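Local atomic coordinates of diguanylate cyclase DosC (Escherichia coli, PDB entry 4ZVA), a protein that senses oxygen through the haem of a globin domain and makes the second messenger cyclic di-GMP from GTP. Residues E36-V41 and E49-E54; R42-A47 and V103-R108. All blocks are in the same frame, centred on the assembly; numbering follows the deposited sequence.

Contact 1. Residues E36-V41 and E49-E54; sequences EFYRIV and EFLSNE. With HEM (protoporphyrin IX containing Fe), chain C.
Y38 and L51 approach each other from opposite directions, the tyrosine from helix 16-43 and the leucine from the loop that leads into helix 54-72. The phenol ring meets the leucine obliquely, with Y38 CE1 3.6 Å from L51 CD1. Further out, Y38 OH lies 3.3 Å from L51 CB, a van der Waals touch and not a hydrogen bond. With CG anti to the backbone N (chi1 -172°), the tyrosine ring is carried out to the loop, although Y38 CA is 8.9 Å from L51 CA. Putting an alanine at Y38 would remove the whole ring and would probably leave L51 without its main apolar partner from the helix, opening a gap between helix and loop. E57, L60 and K61 of helix 54-72 also touch Y38, so an aromatic long enough to span this junction suits the place. This is the haem pocket of a globin-coupled sensor, where the helix and the loop both reach the porphyrin. V41 crosses the leucine at about a right angle, and V41 CG1 touches L51 CD1 at 3.8 Å. V41 CG1 also lies 3.4 Å from HEM CBB, a vinyl carbon, so this compact branched residue serves two neighbours with one methyl. The other leucine branch, L51 CD2, faces the haem methyl HEM CMA at 4.0 Å. F37, one turn before V41, presents its ring edge to the porphyrin, F37 CZ lying 4.0 Å from the meso carbon HEM CHC, while V41 CG2 covers one face of the ring near its rim.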
loop_
_atom_site.group_PDB
_atom_site.type_symbol
_atom_site.label_atom_id
_atom_site.label_comp_id
_atom_site.label_asym_id
_atom_site.label_seq_id
_atom_site.Cartn_x
_atom_site.Cartn_y
_atom_site.Cartn_z
ATOM N N GLU A 36 -0.695 12.447 -14.137
ATOM C CA GLU A 36 -0.825 11.041 -14.507
ATOM C C GLU A 36 -1.828 10.326 -13.600
ATOM O O GLU A 36 -2.577 9.460 -14.051
ATOM C CB GLU A 36 0.540 10.347 -14.460
ATOM C CG GLU A 36 0.530 8.883 -14.888
ATOM C CD GLU A 36 0.269 8.687 -16.376
ATOM O OE1 GLU A 36 0.112 9.687 -17.108
ATOM O OE2 GLU A 36 0.224 7.519 -16.817
ATOM N N PHE A 37 -1.825 10.689 -12.321
ATOM C CA PHE A 37 -2.808 10.194 -11.363
ATOM C C PHE A 37 -4.225 10.460 -11.855
ATOM O O PHE A 37 -5.057 9.554 -11.910
ATOM C CB PHE A 37 -2.592 10.853 -9.996
ATOM C CG PHE A 37 -3.710 10.626 -9.015
ATOM C CD1 PHE A 37 -3.735 9.492 -8.217
ATOM C CD2 PHE A 37 -4.725 11.562 -8.873
ATOM C CE1 PHE A 37 -4.757 9.290 -7.308
ATOM C CE2 PHE A 37 -5.750 11.363 -7.969
ATOM C CZ PHE A 37 -5.765 10.224 -7.183
ATOM N N TYR A 38 -4.481 11.711 -12.224
ATOM C CA TYR A 38 -5.796 12.131 -12.689
ATOM C C TYR A 38 -6.214 11.374 -13.945
ATOM O O TYR A 38 -7.365 10.963 -14.074
ATOM C CB TYR A 38 -5.815 13.641 -12.955
ATOM C CG TYR A 38 -7.194 14.189 -13.249
ATOM C CD1 TYR A 38 -8.054 14.546 -12.218
ATOM C CD2 TYR A 38 -7.639 14.341 -14.556
ATOM C CE1 TYR A 38 -9.318 15.045 -12.481
ATOM C CE2 TYR A 38 -8.902 14.836 -14.828
ATOM C CZ TYR A 38 -9.737 15.186 -13.787
ATOM O OH TYR A 38 -10.993 15.679 -14.054
ATOM N N ARG A 39 -5.281 11.211 -14.877
ATOM C CA ARG A 39 -5.571 10.533 -16.136
ATOM C C ARG A 39 -5.982 9.076 -15.919
ATOM O O ARG A 39 -6.953 8.603 -16.507
ATOM C CB ARG A 39 -4.363 10.593 -17.073
ATOM C CG ARG A 39 -4.641 10.025 -18.456
ATOM C CD ARG A 39 -3.371 9.878 -19.276
ATOM N NE ARG A 39 -2.472 8.876 -18.711
ATOM C CZ ARG A 39 -2.594 7.569 -18.919
ATOM N NH1 ARG A 39 -3.578 7.103 -19.677
ATOM N NH2 ARG A 39 -1.733 6.726 -18.366
ATOM N N ILE A 40 -5.235 8.373 -15.074
ATOM C CA ILE A 40 -5.482 6.956 -14.822
ATOM C C ILE A 40 -6.761 6.745 -14.015
ATOM O O ILE A 40 -7.554 5.851 -14.311
ATOM C CB ILE A 40 -4.294 6.307 -14.089
ATOM C CG1 ILE A 40 -3.049 6.354 -14.974
ATOM C CG2 ILE A 40 -4.616 4.871 -13.698
ATOM C CD1 ILE A 40 -1.808 5.817 -14.311
ATOM N N VAL A 41 -6.953 7.569 -12.991
ATOM C CA VAL A 41 -8.156 7.519 -12.169
ATOM C C VAL A 41 -9.414 7.751 -13.010
ATOM O O VAL A 41 -10.436 7.091 -12.811
ATOM C CB VAL A 41 -8.084 8.559 -11.031
ATOM C CG1 VAL A 41 -9.468 8.890 -10.498
ATOM C CG2 VAL A 41 -7.164 8.067 -9.923
ATOM N N GLU A 49 -17.108 9.776 -12.497
ATOM C CA GLU A 49 -18.291 10.542 -12.123
ATOM C C GLU A 49 -17.938 11.776 -11.294
ATOM O O GLU A 49 -18.547 12.836 -11.451
ATOM C CB GLU A 49 -19.265 9.657 -11.343
ATOM C CG GLU A 49 -20.555 10.352 -10.942
ATOM C CD GLU A 49 -21.403 9.510 -10.009
ATOM O OE1 GLU A 49 -20.985 8.378 -9.684
ATOM O OE2 GLU A 49 -22.486 9.979 -9.600
ATOM N N PHE A 50 -16.944 11.636 -10.422
ATOM C CA PHE A 50 -16.569 12.711 -9.511
ATOM C C PHE A 50 -15.647 13.730 -10.175
ATOM O O PHE A 50 -15.307 14.752 -9.580
ATOM C CB PHE A 50 -15.896 12.137 -8.263
ATOM C CG PHE A 50 -16.730 11.119 -7.540
ATOM C CD1 PHE A 50 -17.743 11.515 -6.684
ATOM C CD2 PHE A 50 -16.500 9.764 -7.716
ATOM C CE1 PHE A 50 -18.512 10.581 -6.016
ATOM C CE2 PHE A 50 -17.266 8.825 -7.049
ATOM C CZ PHE A 50 -18.273 9.234 -6.199
ATOM N N LEU A 51 -15.247 13.445 -11.408
ATOM C CA LEU A 51 -14.354 14.327 -12.149
ATOM C C LEU A 51 -15.019 14.729 -13.461
ATOM O O LEU A 51 -14.714 14.173 -14.516
ATOM C CB LEU A 51 -13.014 13.638 -12.412
ATOM C CG LEU A 51 -12.427 12.844 -11.241
ATOM C CD1 LEU A 51 -11.185 12.078 -11.670
ATOM C CD2 LEU A 51 -12.115 13.759 -10.067
ATOM N N SER A 52 -15.922 15.703 -13.392
ATOM C CA SER A 52 -16.786 16.014 -14.526
ATOM C C SER A 52 -16.615 17.427 -15.077
ATOM O O SER A 52 -17.282 17.799 -16.043
ATOM C CB SER A 52 -18.250 15.799 -14.135
ATOM O OG SER A 52 -18.486 14.449 -13.780
ATOM N N ASN A 53 -15.730 18.213 -14.477
ATOM C CA ASN A 53 -15.507 19.570 -14.962
ATOM C C ASN A 53 -14.075 20.040 -14.750
ATOM O O ASN A 53 -13.342 19.489 -13.928
ATOM C CB ASN A 53 -16.481 20.540 -14.287
ATOM C CG ASN A 53 -16.274 20.626 -12.790
ATOM O OD1 ASN A 53 -15.455 21.410 -12.310
ATOM N ND2 ASN A 53 -17.012 19.815 -12.042
ATOM N N GLU A 54 -13.691 21.070 -15.498
ATOM C CA GLU A 54 -12.319 21.559 -15.492
ATOM C C GLU A 54 -11.934 22.255 -14.191
ATOM O O GLU A 54 -10.757 22.332 -13.858
ATOM C CB GLU A 54 -12.098 22.509 -16.672
ATOM C CG GLU A 54 -12.156 21.825 -18.027
ATOM C CD GLU A 54 -11.839 22.766 -19.171
ATOM O OE1 GLU A 54 -11.545 23.950 -18.903
ATOM O OE2 GLU A 54 -11.878 22.318 -20.337
HETATM C CHA HEM C . -10.295 16.546 -3.071
HETATM C CHB HEM C . -11.794 12.992 -6.011
HETATM C CHC HEM C . -8.346 10.136 -4.181
HETATM C CHD HEM C . -6.241 13.973 -2.110
HETATM C C1A HEM C . -10.986 15.864 -4.049
HETATM C C2A HEM C . -12.039 16.384 -4.904
HETATM C C3A HEM C . -12.441 15.398 -5.709
HETATM C C4A HEM C . -11.671 14.217 -5.398
HETATM C CMA HEM C . -13.541 15.488 -6.787
HETATM C CAA HEM C . -12.604 17.822 -4.913
HETATM C CBA HEM C . -11.486 18.813 -5.222
HETATM C CGA HEM C . -12.070 20.163 -5.530
HETATM O O1A HEM C . -13.221 20.219 -6.037
HETATM O O2A HEM C . -11.375 21.179 -5.277
HETATM C C1B HEM C . -10.976 11.910 -5.793
HETATM C C2B HEM C . -11.017 10.655 -6.514
HETATM C C3B HEM C . -10.058 9.859 -6.002
HETATM C C4B HEM C . -9.390 10.597 -4.951
HETATM C CMB HEM C . -12.023 10.364 -7.653
HETATM C CAB HEM C . -9.642 8.414 -6.381
HETATM C CBB HEM C . -10.168 7.708 -7.385
HETATM C C1C HEM C . -7.425 10.931 -3.537
HETATM C C2C HEM C . -6.112 10.523 -3.079
HETATM C C3C HEM C . -5.527 11.589 -2.500
HETATM C C4C HEM C . -6.459 12.697 -2.584
HETATM C CMC HEM C . -5.559 9.090 -3.264
HETATM C CAC HEM C . -4.129 11.728 -1.845
HETATM C CBC HEM C . -3.205 10.760 -1.818
HETATM C C1D HEM C . -7.126 15.030 -2.163
HETATM C C2D HEM C . -6.880 16.349 -1.619
HETATM C C3D HEM C . -8.149 17.159 -1.923
HETATM C C4D HEM C . -9.032 16.242 -2.611
HETATM C CMD HEM C . -5.596 16.822 -0.902
HETATM C CAD HEM C . -8.452 18.633 -1.569
HETATM C CBD HEM C . -8.420 18.813 -0.053
HETATM C CGD HEM C . -9.092 20.105 0.332
HETATM O O1D HEM C . -8.935 20.535 1.503
HETATM O O2D HEM C . -9.785 20.706 -0.529
HETATM N NA HEM C . -10.794 14.535 -4.378
HETATM N NB HEM C . -9.973 11.844 -4.846
HETATM N NC HEM C . -7.603 12.260 -3.218
HETATM N ND HEM C . -8.397 15.009 -2.730
HETATM FE FE HEM C . -9.310 13.339 -3.580
#

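Contact 2. Residues R42-A47 and V103-R108. With HEM (protoporphyrin IX containing Fe), chain C.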
loop_
_atom_site.group_PDB
_atom_site.type_symbol
_atom_site.label_atom_id
_atom_site.label_comp_id
_atom_site.label_asym_id
_atom_site.label_seq_id
_atom_site.Cartn_x
_atom_site.Cartn_y
_atom_site.Cartn_z
ATOM N N ARG A 42 -9.317 8.669 -13.969
ATOM C CA ARG A 42 -10.427 8.998 -14.865
ATOM C C ARG A 42 -10.936 7.783 -15.639
ATOM O O ARG A 42 -12.113 7.721 -16.003
ATOM C CB ARG A 42 -10.007 10.092 -15.851
ATOM C CG ARG A 42 -10.168 11.511 -15.327
ATOM C CD ARG A 42 -11.563 12.054 -15.581
ATOM N NE ARG A 42 -11.801 12.304 -17.000
ATOM C CZ ARG A 42 -12.942 12.772 -17.496
ATOM N NH1 ARG A 42 -13.956 13.045 -16.687
ATOM N NH2 ARG A 42 -13.069 12.969 -18.801
ATOM N N ILE A 43 -10.046 6.829 -15.899
ATOM C CA ILE A 43 -10.402 5.618 -16.631
ATOM C C ILE A 43 -11.474 4.817 -15.892
ATOM O O ILE A 43 -12.381 4.260 -16.508
ATOM C CB ILE A 43 -9.167 4.720 -16.868
ATOM C CG1 ILE A 43 -8.064 5.502 -17.584
ATOM C CG2 ILE A 43 -9.539 3.483 -17.672
ATOM C CD1 ILE A 43 -8.483 6.054 -18.929
ATOM N N ASP A 44 -11.368 4.773 -14.567
ATOM C CA ASP A 44 -12.348 4.069 -13.747
ATOM C C ASP A 44 -13.702 4.768 -13.832
ATOM O O ASP A 44 -13.817 5.946 -13.494
ATOM C CB ASP A 44 -11.872 3.983 -12.294
ATOM C CG ASP A 44 -12.700 3.020 -11.456
ATOM O OD1 ASP A 44 -13.946 3.098 -11.488
ATOM O OD2 ASP A 44 -12.097 2.174 -10.763
ATOM N N PRO A 45 -14.732 4.036 -14.287
ATOM C CA PRO A 45 -16.091 4.564 -14.464
ATOM C C PRO A 45 -16.693 5.098 -13.168
ATOM O O PRO A 45 -17.370 6.126 -13.182
ATOM C CB PRO A 45 -16.877 3.347 -14.962
ATOM C CG PRO A 45 -15.849 2.450 -15.561
ATOM C CD PRO A 45 -14.630 2.630 -14.715
ATOM N N HIS A 46 -16.446 4.405 -12.061
ATOM C CA HIS A 46 -16.996 4.804 -10.772
ATOM C C HIS A 46 -16.310 6.054 -10.228
ATOM O O HIS A 46 -16.854 6.747 -9.370
ATOM C CB HIS A 46 -16.869 3.663 -9.760
ATOM C CG HIS A 46 -17.636 2.434 -10.134
ATOM N ND1 HIS A 46 -19.001 2.329 -9.971
ATOM C CD2 HIS A 46 -17.228 1.252 -10.655
ATOM C CE1 HIS A 46 -19.401 1.139 -10.381
ATOM N NE2 HIS A 46 -18.344 0.465 -10.800
ATOM N N ALA A 47 -15.115 6.338 -10.733
ATOM C CA ALA A 47 -14.348 7.491 -10.277
ATOM C C ALA A 47 -14.502 8.663 -11.238
ATOM O O ALA A 47 -14.350 9.821 -10.848
ATOM C CB ALA A 47 -12.881 7.124 -10.119
ATOM N N VAL A 103 -11.239 5.674 -3.237
ATOM C CA VAL A 103 -10.107 6.404 -2.680
ATOM C C VAL A 103 -8.890 5.493 -2.562
ATOM O O VAL A 103 -7.777 5.879 -2.928
ATOM C CB VAL A 103 -10.444 6.997 -1.298
ATOM C CG1 VAL A 103 -9.233 7.702 -0.710
ATOM C CG2 VAL A 103 -11.617 7.959 -1.410
ATOM N N GLU A 104 -9.109 4.279 -2.059
ATOM C CA GLU A 104 -8.042 3.290 -1.934
ATOM C C GLU A 104 -7.408 2.996 -3.289
ATOM O O GLU A 104 -6.189 2.859 -3.398
ATOM C CB GLU A 104 -8.574 1.996 -1.313
ATOM C CG GLU A 104 -7.515 0.918 -1.152
ATOM C CD GLU A 104 -8.105 -0.439 -0.824
ATOM O OE1 GLU A 104 -8.660 -0.601 0.284
ATOM O OE2 GLU A 104 -8.013 -1.345 -1.680
ATOM N N MET A 105 -8.246 2.903 -4.316
ATOM C CA MET A 105 -7.783 2.698 -5.683
ATOM C C MET A 105 -6.893 3.852 -6.138
ATOM O O MET A 105 -5.929 3.649 -6.877
ATOM C CB MET A 105 -8.976 2.537 -6.631
ATOM C CG MET A 105 -8.604 2.304 -8.089
ATOM S SD MET A 105 -8.438 3.825 -9.050
ATOM C CE MET A 105 -10.108 4.461 -8.968
ATOM N N GLY A 106 -7.223 5.061 -5.696
ATOM C CA GLY A 106 -6.423 6.229 -6.015
ATOM C C GLY A 106 -5.029 6.114 -5.434
ATOM O O GLY A 106 -4.039 6.413 -6.102
ATOM N N PHE A 107 -4.954 5.668 -4.185
ATOM C CA PHE A 107 -3.676 5.462 -3.517
ATOM C C PHE A 107 -2.833 4.403 -4.217
ATOM O O PHE A 107 -1.610 4.524 -4.288
ATOM C CB PHE A 107 -3.888 5.066 -2.057
ATOM C CG PHE A 107 -4.155 6.228 -1.146
ATOM C CD1 PHE A 107 -3.107 6.957 -0.612
ATOM C CD2 PHE A 107 -5.450 6.585 -0.816
ATOM C CE1 PHE A 107 -3.346 8.027 0.230
ATOM C CE2 PHE A 107 -5.697 7.652 0.026
ATOM C CZ PHE A 107 -4.643 8.374 0.550
ATOM N N ARG A 108 -3.485 3.356 -4.715
ATOM C CA ARG A 108 -2.771 2.295 -5.412
ATOM C C ARG A 108 -2.182 2.827 -6.711
ATOM O O ARG A 108 -1.046 2.511 -7.064
ATOM C CB ARG A 108 -3.685 1.102 -5.694
ATOM C CG ARG A 108 -2.930 -0.114 -6.216
ATOM C CD ARG A 108 -3.850 -1.297 -6.475
ATOM N NE ARG A 108 -4.711 -1.086 -7.631
ATOM C CZ ARG A 108 -4.312 -1.225 -8.891
ATOM N NH1 ARG A 108 -3.058 -1.572 -9.154
ATOM N NH2 ARG A 108 -5.162 -1.017 -9.886
HETATM C CHA HEM C . -10.295 16.546 -3.071
HETATM C CHB HEM C . -11.794 12.992 -6.011
HETATM C CHC HEM C . -8.346 10.136 -4.181
HETATM C CHD HEM C . -6.241 13.973 -2.110
HETATM C C1A HEM C . -10.986 15.864 -4.049
HETATM C C2A HEM C . -12.039 16.384 -4.904
HETATM C C3A HEM C . -12.441 15.398 -5.709
HETATM C C4A HEM C . -11.671 14.217 -5.398
HETATM C CMA HEM C . -13.541 15.488 -6.787
HETATM C CAA HEM C . -12.604 17.822 -4.913
HETATM C CBA HEM C . -11.486 18.813 -5.222
HETATM C CGA HEM C . -12.070 20.163 -5.530
HETATM O O1A HEM C . -13.221 20.219 -6.037
HETATM O O2A HEM C . -11.375 21.179 -5.277
HETATM C C1B HEM C . -10.976 11.910 -5.793
HETATM C C2B HEM C . -11.017 10.655 -6.514
HETATM C C3B HEM C . -10.058 9.859 -6.002
HETATM C C4B HEM C . -9.390 10.597 -4.951
HETATM C CMB HEM C . -12.023 10.364 -7.653
HETATM C CAB HEM C . -9.642 8.414 -6.381
HETATM C CBB HEM C . -10.168 7.708 -7.385
HETATM C C1C HEM C . -7.425 10.931 -3.537
HETATM C C2C HEM C . -6.112 10.523 -3.079
HETATM C C3C HEM C . -5.527 11.589 -2.500
HETATM C C4C HEM C . -6.459 12.697 -2.584
HETATM C CMC HEM C . -5.559 9.090 -3.264
HETATM C CAC HEM C . -4.129 11.728 -1.845
HETATM C CBC HEM C . -3.205 10.760 -1.818
HETATM C C1D HEM C . -7.126 15.030 -2.163
HETATM C C2D HEM C . -6.880 16.349 -1.619
HETATM C C3D HEM C . -8.149 17.159 -1.923
HETATM C C4D HEM C . -9.032 16.242 -2.611
HETATM C CMD HEM C . -5.596 16.822 -0.902
HETATM C CAD HEM C . -8.452 18.633 -1.569
HETATM C CBD HEM C . -8.420 18.813 -0.053
HETATM C CGD HEM C . -9.092 20.105 0.332
HETATM O O1D HEM C . -8.935 20.535 1.503
HETATM O O2D HEM C . -9.785 20.706 -0.529
HETATM N NA HEM C . -10.794 14.535 -4.378
HETATM N NB HEM C . -9.973 11.844 -4.846
HETATM N NC HEM C . -7.603 12.260 -3.218
HETATM N ND HEM C . -8.397 15.009 -2.730
HETATM FE FE HEM C . -9.310 13.339 -3.580
#
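M105 reaches from helix 100-119 to the turn between helix 16-43 and helix 45-48, and its tip does the touching. From CB the chain sets out with CG anti to the backbone N (chi1 -179°), then bends at both following torsions. CB, CG and SD make no close approach to segment 42-47; CE alone does. M105 CE lies 3.5 Å from D44 OD2. The same methyl, M105 CE, is 3.6 Å from the vinyl carbon HEM CBB and also touches A47 CB. An unbranched, flexible methionine suits a spot where one methyl must fit between a carboxylate, an alanine and a vinyl group. D44 is the N-cap of the short helix 45-48, and D44 OD1 accepts from H46 N at 2.9 Å, while OD2 forms a salt bridge with R148 of the second subunit. The small A47 lets the turn come near the haem, A47 CB lying 3.9 Å from HEM CBB. Further along helix 100-119, G106 has no side chain where a CB would strike HEM CAB, and F107 lays one ring face over a methyl, F107 CD2 being 3.5 Å from HEM CMC. Such apolar packing around the porphyrin's vinyl and methyl groups is characteristic of a globin haem pocket.

Contacts 1 and 2 follow each other along helix 16-43, and their centres are 9 Å apart. Their segments alternate in the chain, so the turn of contact 2 lies between the helix and the loop of contact 1. They meet directly where V41 O comes within 3.6 Å of A47 CB, and where F37 CE1 lies 3.2 Å from G106 O; R42 NH1 also makes a weak hydrogen bond to L51 O. The haem joins them further: its vinyl carbon CBB is shared by V41 of contact 1 and by A47 and M105 of contact 2. Contact 2 alone continues into the second subunit, so the same haem wall borders the dimer interface.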